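Local atomic coordinates of flap endonuclease 1 (Methanocaldococcus jannaschii, PDB entry 1A76), a protein that cuts 5'-flap structures and degrades DNA in the 5'-to-3' direction during replication and repair, using magnesium ions as cofactors. Residues 61-66 with 302-307; 279-284 with 310-315. All blocks are in the same frame, centred on the assembly; numbering follows the deposited sequence.

Contact 1: 61-66 with 302-307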
ATOM      1  N   VAL A  61      -8.904   8.512   5.037  1.00  9.09           N
ATOM      2  CA  VAL A  61      -9.780   7.606   4.307  1.00 11.44           C
ATOM      3  C   VAL A  61     -11.028   8.341   3.803  1.00 13.90           C
ATOM      4  O   VAL A  61     -11.404   8.255   2.627  1.00 13.88           O
ATOM      5  CB  VAL A  61     -10.206   6.427   5.220  1.00 11.46           C
ATOM      6  CG1 VAL A  61     -11.312   5.611   4.565  1.00 12.83           C
ATOM      7  CG2 VAL A  61      -9.007   5.556   5.511  1.00 15.28           C
ATOM      8  N   PHE A  62     -11.663   9.071   4.710  1.00 14.15           N
ATOM      9  CA  PHE A  62     -12.882   9.811   4.411  1.00 13.19           C
ATOM     10  C   PHE A  62     -12.661  10.952   3.429  1.00 12.63           C
ATOM     11  O   PHE A  62     -13.162  10.911   2.307  1.00 13.46           O
ATOM     12  CB  PHE A  62     -13.478  10.349   5.716  1.00 13.17           C
ATOM     13  CG  PHE A  62     -14.811  11.026   5.549  1.00 12.09           C
ATOM     14  CD1 PHE A  62     -15.936  10.300   5.158  1.00 12.67           C
ATOM     15  CD2 PHE A  62     -14.942  12.394   5.791  1.00 10.28           C
ATOM     16  CE1 PHE A  62     -17.169  10.920   5.011  1.00 12.61           C
ATOM     17  CE2 PHE A  62     -16.176  13.034   5.649  1.00 13.94           C
ATOM     18  CZ  PHE A  62     -17.294  12.294   5.256  1.00 11.20           C
ATOM     19  N   TYR A  63     -11.906  11.962   3.854  1.00 13.37           N
ATOM     20  CA  TYR A  63     -11.633  13.144   3.040  1.00 13.34           C
ATOM     21  C   TYR A  63     -10.828  12.918   1.770  1.00 16.42           C
ATOM     22  O   TYR A  63     -11.130  13.526   0.734  1.00 13.37           O
ATOM     23  CB  TYR A  63     -10.947  14.224   3.890  1.00 14.43           C
ATOM     24  CG  TYR A  63     -11.860  14.775   4.963  1.00 17.65           C
ATOM     25  CD1 TYR A  63     -12.978  15.539   4.624  1.00 16.51           C
ATOM     26  CD2 TYR A  63     -11.655  14.470   6.305  1.00 14.19           C
ATOM     27  CE1 TYR A  63     -13.871  15.981   5.588  1.00 16.79           C
ATOM     28  CE2 TYR A  63     -12.545  14.909   7.284  1.00 18.50           C
ATOM     29  CZ  TYR A  63     -13.650  15.660   6.917  1.00 18.23           C
ATOM     30  OH  TYR A  63     -14.555  16.059   7.864  1.00 16.26           O
ATOM     31  N   LYS A  64      -9.808  12.062   1.843  1.00 16.59           N
ATOM     32  CA  LYS A  64      -8.986  11.781   0.672  1.00 17.48           C
ATOM     33  C   LYS A  64      -9.809  11.063  -0.384  1.00 14.08           C
ATOM     34  O   LYS A  64      -9.726  11.391  -1.561  1.00 13.68           O
ATOM     35  CB  LYS A  64      -7.773  10.916   1.034  1.00 21.08           C
ATOM     36  CG  LYS A  64      -6.483  11.316   0.346  1.00 25.27           C
ATOM     37  CD  LYS A  64      -6.092  12.746   0.709  1.00 25.41           C
ATOM     38  CE  LYS A  64      -5.757  13.555  -0.539  1.00 24.75           C
ATOM     39  NZ  LYS A  64      -4.627  14.507  -0.315  1.00 30.03           N
ATOM     40  N   THR A  65     -10.603  10.084   0.036  1.00 13.91           N
ATOM     41  CA  THR A  65     -11.437   9.344  -0.905  1.00 12.83           C
ATOM     42  C   THR A  65     -12.467  10.259  -1.595  1.00 13.53           C
ATOM     43  O   THR A  65     -12.696  10.137  -2.803  1.00 11.42           O
ATOM     44  CB  THR A  65     -12.175   8.168  -0.207  1.00 14.04           C
ATOM     45  OG1 THR A  65     -11.219   7.238   0.320  1.00 11.11           O
ATOM     46  CG2 THR A  65     -13.076   7.434  -1.196  1.00 10.43           C
ATOM     47  N   ILE A  66     -13.084  11.166  -0.838  1.00 12.82           N
ATOM     48  CA  ILE A  66     -14.070  12.082  -1.421  1.00 15.21           C
ATOM     49  C   ILE A  66     -13.368  13.050  -2.374  1.00 15.77           C
ATOM     50  O   ILE A  66     -13.886  13.364  -3.447  1.00 15.03           O
ATOM     51  CB  ILE A  66     -14.834  12.890  -0.322  1.00 14.79           C
ATOM     52  CG1 ILE A  66     -15.759  11.958   0.465  1.00 14.35           C
ATOM     53  CG2 ILE A  66     -15.692  13.986  -0.963  1.00 14.68           C
ATOM     54  CD1 ILE A  66     -16.441  12.615   1.677  1.00 14.82           C
ATOM     55  N   LYS A 302     -21.027  16.470   7.837  1.00 18.63           N
ATOM     56  CA  LYS A 302     -22.344  16.556   7.211  1.00 18.83           C
ATOM     57  C   LYS A 302     -22.222  17.012   5.761  1.00 19.18           C
ATOM     58  O   LYS A 302     -22.764  16.394   4.840  1.00 18.98           O
ATOM     59  CB  LYS A 302     -23.233  17.535   7.983  1.00 21.03           C
ATOM     60  CG  LYS A 302     -24.584  17.812   7.323  1.00 19.01           C
ATOM     61  CD  LYS A 302     -25.442  16.556   7.318  1.00 22.64           C
ATOM     62  CE  LYS A 302     -26.744  16.747   6.537  1.00 28.06           C
ATOM     63  NZ  LYS A 302     -27.150  15.480   5.838  1.00 30.36           N
ATOM     64  N   LYS A 303     -21.493  18.101   5.563  1.00 20.35           N
ATOM     65  CA  LYS A 303     -21.302  18.652   4.237  1.00 21.17           C
ATOM     66  C   LYS A 303     -20.672  17.632   3.292  1.00 20.55           C
ATOM     67  O   LYS A 303     -21.070  17.513   2.132  1.00 19.42           O
ATOM     68  CB  LYS A 303     -20.420  19.898   4.318  1.00 21.26           C
ATOM     69  CG  LYS A 303     -20.228  20.604   2.994  1.00 24.99           C
ATOM     70  CD  LYS A 303     -19.178  21.689   3.112  1.00 30.02           C
ATOM     71  CE  LYS A 303     -19.740  23.032   2.699  1.00 34.67           C
ATOM     72  NZ  LYS A 303     -20.155  23.016   1.264  1.00 37.69           N
ATOM     73  N   HIS A 304     -19.696  16.887   3.788  1.00 19.87           N
ATOM     74  CA  HIS A 304     -19.038  15.915   2.939  1.00 18.02           C
ATOM     75  C   HIS A 304     -19.826  14.657   2.642  1.00 17.02           C
ATOM     76  O   HIS A 304     -19.747  14.148   1.527  1.00 13.19           O
ATOM     77  CB  HIS A 304     -17.664  15.576   3.507  1.00 18.43           C
ATOM     78  CG  HIS A 304     -16.672  16.675   3.312  1.00 16.92           C
ATOM     79  ND1 HIS A 304     -15.846  16.745   2.211  1.00 21.62           N
ATOM     80  CD2 HIS A 304     -16.426  17.789   4.038  1.00 17.55           C
ATOM     81  CE1 HIS A 304     -15.133  17.854   2.270  1.00 21.56           C
ATOM     82  NE2 HIS A 304     -15.465  18.504   3.369  1.00 19.45           N
ATOM     83  N   VAL A 305     -20.590  14.152   3.612  1.00 15.30           N
ATOM     84  CA  VAL A 305     -21.380  12.942   3.355  1.00 14.68           C
ATOM     85  C   VAL A 305     -22.485  13.284   2.357  1.00 12.43           C
ATOM     86  O   VAL A 305     -22.916  12.432   1.580  1.00 12.28           O
ATOM     87  CB  VAL A 305     -22.005  12.339   4.663  1.00 15.73           C
ATOM     88  CG1 VAL A 305     -20.897  12.000   5.661  1.00 17.61           C
ATOM     89  CG2 VAL A 305     -22.999  13.313   5.290  1.00 17.06           C
ATOM     90  N   ASP A 306     -22.943  14.533   2.377  1.00 12.16           N
ATOM     91  CA  ASP A 306     -23.979  14.973   1.439  1.00 11.22           C
ATOM     92  C   ASP A 306     -23.360  15.048   0.039  1.00 14.27           C
ATOM     93  O   ASP A 306     -23.975  14.665  -0.957  1.00 12.13           O
ATOM     94  CB  ASP A 306     -24.532  16.342   1.855  1.00 10.92           C
ATOM     95  CG  ASP A 306     -25.513  16.247   3.025  1.00 10.37           C
ATOM     96  OD1 ASP A 306     -25.986  15.129   3.322  1.00  7.92           O
ATOM     97  OD2 ASP A 306     -25.808  17.288   3.650  1.00 11.98           O
ATOM     98  N   LYS A 307     -22.124  15.525  -0.033  1.00 16.59           N
ATOM     99  CA  LYS A 307     -21.431  15.621  -1.312  1.00 16.33           C
ATOM    100  C   LYS A 307     -21.083  14.212  -1.804  1.00 15.60           C
ATOM    101  O   LYS A 307     -21.183  13.927  -2.997  1.00 14.81           O
ATOM    102  CB  LYS A 307     -20.145  16.441  -1.167  1.00 18.96           C
ATOM    103  CG  LYS A 307     -20.344  17.820  -0.556  1.00 23.77           C
ATOM    104  CD  LYS A 307     -19.318  18.807  -1.093  1.00 28.94           C
ATOM    105  CE  LYS A 307     -18.589  19.501   0.042  1.00 27.86           C
ATOM    106  NZ  LYS A 307     -18.115  18.500   1.042  1.00 31.24           N
TER

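Contact 2: 279-284 with 310-315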
ATOM      1  N   LYS A 279     -21.594   2.191  -3.885  1.00 17.03           N
ATOM      2  CA  LYS A 279     -22.928   2.136  -3.302  1.00 17.53           C
ATOM      3  C   LYS A 279     -23.205   3.461  -2.604  1.00 16.19           C
ATOM      4  O   LYS A 279     -22.272   4.175  -2.244  1.00 15.84           O
ATOM      5  CB  LYS A 279     -23.011   1.001  -2.275  1.00 20.64           C
ATOM      6  CG  LYS A 279     -22.466  -0.324  -2.763  1.00 21.77           C
ATOM      7  CD  LYS A 279     -22.776  -1.448  -1.778  1.00 23.51           C
ATOM      8  CE  LYS A 279     -23.660  -2.523  -2.411  1.00 27.36           C
ATOM      9  NZ  LYS A 279     -22.888  -3.573  -3.155  1.00 27.26           N
ATOM     10  N   LEU A 280     -24.476   3.789  -2.392  1.00 14.67           N
ATOM     11  CA  LEU A 280     -24.796   5.042  -1.724  1.00 15.97           C
ATOM     12  C   LEU A 280     -24.303   5.002  -0.277  1.00 12.91           C
ATOM     13  O   LEU A 280     -24.391   3.970   0.386  1.00 13.29           O
ATOM     14  CB  LEU A 280     -26.303   5.296  -1.779  1.00 17.21           C
ATOM     15  CG  LEU A 280     -26.741   5.569  -3.219  1.00 11.40           C
ATOM     16  CD1 LEU A 280     -28.267   5.549  -3.313  1.00 17.50           C
ATOM     17  CD2 LEU A 280     -26.182   6.900  -3.673  1.00 12.02           C
ATOM     18  N   PRO A 281     -23.771   6.126   0.227  1.00 12.85           N
ATOM     19  CA  PRO A 281     -23.266   6.183   1.608  1.00 13.53           C
ATOM     20  C   PRO A 281     -24.337   6.222   2.704  1.00 13.95           C
ATOM     21  O   PRO A 281     -25.391   6.848   2.536  1.00 16.28           O
ATOM     22  CB  PRO A 281     -22.414   7.448   1.628  1.00 11.63           C
ATOM     23  CG  PRO A 281     -22.995   8.316   0.552  1.00  9.74           C
ATOM     24  CD  PRO A 281     -23.605   7.411  -0.482  1.00 11.59           C
ATOM     25  N   ASP A 282     -24.051   5.549   3.819  1.00 12.82           N
ATOM     26  CA  ASP A 282     -24.953   5.524   4.961  1.00 11.03           C
ATOM     27  C   ASP A 282     -24.575   6.776   5.751  1.00 11.17           C
ATOM     28  O   ASP A 282     -23.692   6.738   6.613  1.00 11.76           O
ATOM     29  CB  ASP A 282     -24.718   4.249   5.797  1.00 12.74           C
ATOM     30  CG  ASP A 282     -25.460   4.263   7.131  1.00 12.10           C
ATOM     31  OD1 ASP A 282     -26.184   5.247   7.425  1.00 12.84           O
ATOM     32  OD2 ASP A 282     -25.311   3.279   7.898  1.00 12.01           O
ATOM     33  N   LYS A 283     -25.234   7.886   5.417  1.00 11.50           N
ATOM     34  CA  LYS A 283     -24.978   9.175   6.041  1.00  9.97           C
ATOM     35  C   LYS A 283     -25.004   9.150   7.565  1.00 12.16           C
ATOM     36  O   LYS A 283     -24.132   9.723   8.203  1.00 12.79           O
ATOM     37  CB  LYS A 283     -25.978  10.218   5.537  1.00 11.04           C
ATOM     38  CG  LYS A 283     -25.874  10.529   4.037  1.00 10.80           C
ATOM     39  CD  LYS A 283     -26.763  11.710   3.657  1.00  9.65           C
ATOM     40  CE  LYS A 283     -26.363  12.290   2.299  1.00 13.23           C
ATOM     41  NZ  LYS A 283     -27.345  13.307   1.804  1.00 10.48           N
ATOM     42  N   GLU A 284     -26.004   8.486   8.133  1.00 13.99           N
ATOM     43  CA  GLU A 284     -26.175   8.402   9.581  1.00 14.22           C
ATOM     44  C   GLU A 284     -25.049   7.638  10.267  1.00 11.57           C
ATOM     45  O   GLU A 284     -24.534   8.064  11.307  1.00 10.93           O
ATOM     46  CB  GLU A 284     -27.515   7.724   9.908  1.00 12.11           C
ATOM     47  CG  GLU A 284     -28.755   8.551   9.562  1.00 15.80           C
ATOM     48  CD  GLU A 284     -28.986   8.644   8.068  1.00 14.69           C
ATOM     49  OE1 GLU A 284     -28.831   7.606   7.388  1.00 14.74           O
ATOM     50  OE2 GLU A 284     -29.308   9.746   7.574  1.00 15.72           O
ATOM     51  N   ASN A 310     -24.213  12.505  -3.346  1.00 15.12           N
ATOM     52  CA  ASN A 310     -24.543  13.026  -4.670  1.00 18.01           C
ATOM     53  C   ASN A 310     -23.550  12.593  -5.741  1.00 16.62           C
ATOM     54  O   ASN A 310     -23.934  12.348  -6.876  1.00 16.46           O
ATOM     55  CB  ASN A 310     -24.652  14.553  -4.613  1.00 18.42           C
ATOM     56  CG  ASN A 310     -25.924  15.013  -3.915  1.00 20.77           C
ATOM     57  OD1 ASN A 310     -26.928  14.291  -3.896  1.00 24.38           O
ATOM     58  ND2 ASN A 310     -25.891  16.213  -3.339  1.00 21.53           N
ATOM     59  N   LEU A 311     -22.275  12.492  -5.386  1.00 16.86           N
ATOM     60  CA  LEU A 311     -21.257  12.053  -6.343  1.00 16.42           C
ATOM     61  C   LEU A 311     -21.558  10.624  -6.776  1.00 18.43           C
ATOM     62  O   LEU A 311     -21.594  10.310  -7.963  1.00 21.72           O
ATOM     63  CB  LEU A 311     -19.856  12.116  -5.712  1.00 14.22           C
ATOM     64  CG  LEU A 311     -19.237  13.511  -5.560  1.00 15.68           C
ATOM     65  CD1 LEU A 311     -18.115  13.462  -4.538  1.00 17.37           C
ATOM     66  CD2 LEU A 311     -18.706  14.002  -6.903  1.00 18.15           C
ATOM     67  N   ILE A 312     -21.781   9.747  -5.807  1.00 18.92           N
ATOM     68  CA  ILE A 312     -22.079   8.364  -6.129  1.00 18.62           C
ATOM     69  C   ILE A 312     -23.427   8.280  -6.834  1.00 22.94           C
ATOM     70  O   ILE A 312     -23.579   7.547  -7.803  1.00 22.59           O
ATOM     71  CB  ILE A 312     -22.046   7.491  -4.853  1.00 19.26           C
ATOM     72  CG1 ILE A 312     -20.609   7.482  -4.304  1.00 15.73           C
ATOM     73  CG2 ILE A 312     -22.537   6.078  -5.155  1.00 15.26           C
ATOM     74  CD1 ILE A 312     -20.405   6.725  -3.000  1.00 14.50           C
ATOM     75  N   ALA A 313     -24.402   9.052  -6.366  1.00 26.61           N
ATOM     76  CA  ALA A 313     -25.725   9.055  -6.986  1.00 29.62           C
ATOM     77  C   ALA A 313     -25.591   9.441  -8.456  1.00 32.51           C
ATOM     78  O   ALA A 313     -26.169   8.804  -9.338  1.00 33.88           O
ATOM     79  CB  ALA A 313     -26.641  10.043  -6.272  1.00 29.20           C
ATOM     80  N   ASN A 314     -24.819  10.492  -8.709  1.00 36.18           N
ATOM     81  CA  ASN A 314     -24.603  10.974 -10.064  1.00 39.51           C
ATOM     82  C   ASN A 314     -23.672  10.058 -10.846  1.00 41.64           C
ATOM     83  O   ASN A 314     -23.899   9.799 -12.028  1.00 42.30           O
ATOM     84  CB  ASN A 314     -24.052  12.400 -10.024  1.00 40.62           C
ATOM     85  CG  ASN A 314     -25.131  13.430  -9.710  1.00 43.45           C
ATOM     86  OD1 ASN A 314     -24.934  14.631  -9.893  1.00 42.85           O
ATOM     87  ND2 ASN A 314     -26.283  12.957  -9.238  1.00 42.71           N
ATOM     88  N   LYS A 315     -22.621   9.569 -10.193  1.00 44.61           N
ATOM     89  CA  LYS A 315     -21.686   8.660 -10.844  1.00 46.33           C
ATOM     90  C   LYS A 315     -22.522   7.475 -11.293  1.00 47.79           C
ATOM     91  O   LYS A 315     -22.514   7.094 -12.461  1.00 49.27           O
ATOM     92  CB  LYS A 315     -20.612   8.190  -9.855  1.00 45.99           C
ATOM     93  CG  LYS A 315     -19.193   8.227 -10.402  1.00 44.67           C
ATOM     94  CD  LYS A 315     -18.163   8.227  -9.281  1.00 43.32           C
ATOM     95  CE  LYS A 315     -17.120   9.328  -9.469  1.00 40.84           C
ATOM     96  NZ  LYS A 315     -17.494  10.601  -8.777  1.00 32.17           N
TER

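Contact 1: 61-66 with 302-307
Tyr63 points the edge of its ring at the face of the His304 imidazole, an edge-to-face (T-shaped) pair with centroids 4.9 Å apart and planes at 88°. The CE1 side of the phenol does the touching, and the two side chains cross at about a right angle. Phe62, the neighbouring aromatic, meets other atoms: its CE2 lies 3.6 Å from His304 CB, while its CZ lies 3.6 Å from Val305 CG1, which sits at the ring edge near its plane. The Phe62 torsion, with CG anti to the backbone N (chi1 -175°), carries CE2 and CZ out to these two partners. This is a worked case of helix-on-helix packing, helix 56-70 of the N-domain against the last helix of the model; the axes of the two segments approach to 10.9 Å, at 44°. Ile66, one turn on from Phe62, adds a third side chain. Its CD1 touches His304 CB at 3.7 Å and also stands over one face of the Phe62 ring, offset toward the rim. Phe62 CD2 in turn lies over the centre of the Tyr63 ring. Ile286 and Leu290 of helix 283-292 and Met142 of helix 129-142 also touch Phe62.

Contact 2: 279-284 with 310-315
Ile312 drives its CD1 methyl against the backbone carbonyl of Lys279, with CD1 only 3.2 Å from Lys279 O, and this is the tight end of the contact. Ile312 CG2 also lies near Lys279 O, at 3.5 Å. Both methyl ends of the branched side chain, CG2 and CD1, thus lie against one carbonyl oxygen. Ile312 CG1 stands anti to its own carbonyl carbon (chi1 -65°) and the chain runs on extended (chi2 177°), which carries CD1 outward to the loop. There it also faces Pro281, the two side chains reaching toward each other tip to tip, with Pro281 CD 4.1 Å from Ile312 CD1. Leu278 closes on the isoleucine from the preceding loop.

The other side is looser and faces solvent. Leu280 is exposed, yet its CD2 lies 4.0 Å from Ile312 CG2 and 4.1 Å from Ala313 CB, so one leucine methyl rests on Ile312 and Ala313 in the last turn of helix 298-315. Beyond Pro281 the loop turns into helix 283-292, where Asp282, at the N-cap position, accepts a hydrogen bond from Gly285 N through OD1. Backbone hydrogen bonds pair Lys279 with Gly143 and Asp282 with Leu141, joining the loop to the C-terminal end of helix 129-142 and the residue after it.

Replacing Ile312 with an alanine would remove both methyl ends and would probably leave a gap beside the Lys279 carbonyl, with Pro281 CD losing its mate across the contact and Leu280 CD2 left with Ala313 as its partner on the helix. Between the two segments there is no polar bond across, which is consistent with a contact held by shape and hydrocarbon burial.

Followed from the N terminus, the chain makes its first half of contact 1 at 61-66, within helix 56-70, and passes through the remaining strands of the sheet and most of the metal-binding residues before 302-307 returns to it, so contact 1 closes a loop of 235 residues. Contact 2 opens within that loop, at 279-284, and closes beyond it, at 310-315, after 25 residues. The two loops therefore cross rather than nest. Both end on helix 298-315, their centres 10 Å apart, and Lys283 joins them through a salt bridge from NZ to Asp306 OD1. One terminal helix is thereby tied to helix 56-70 of the N-domain and to the loop leading into helix 283-292.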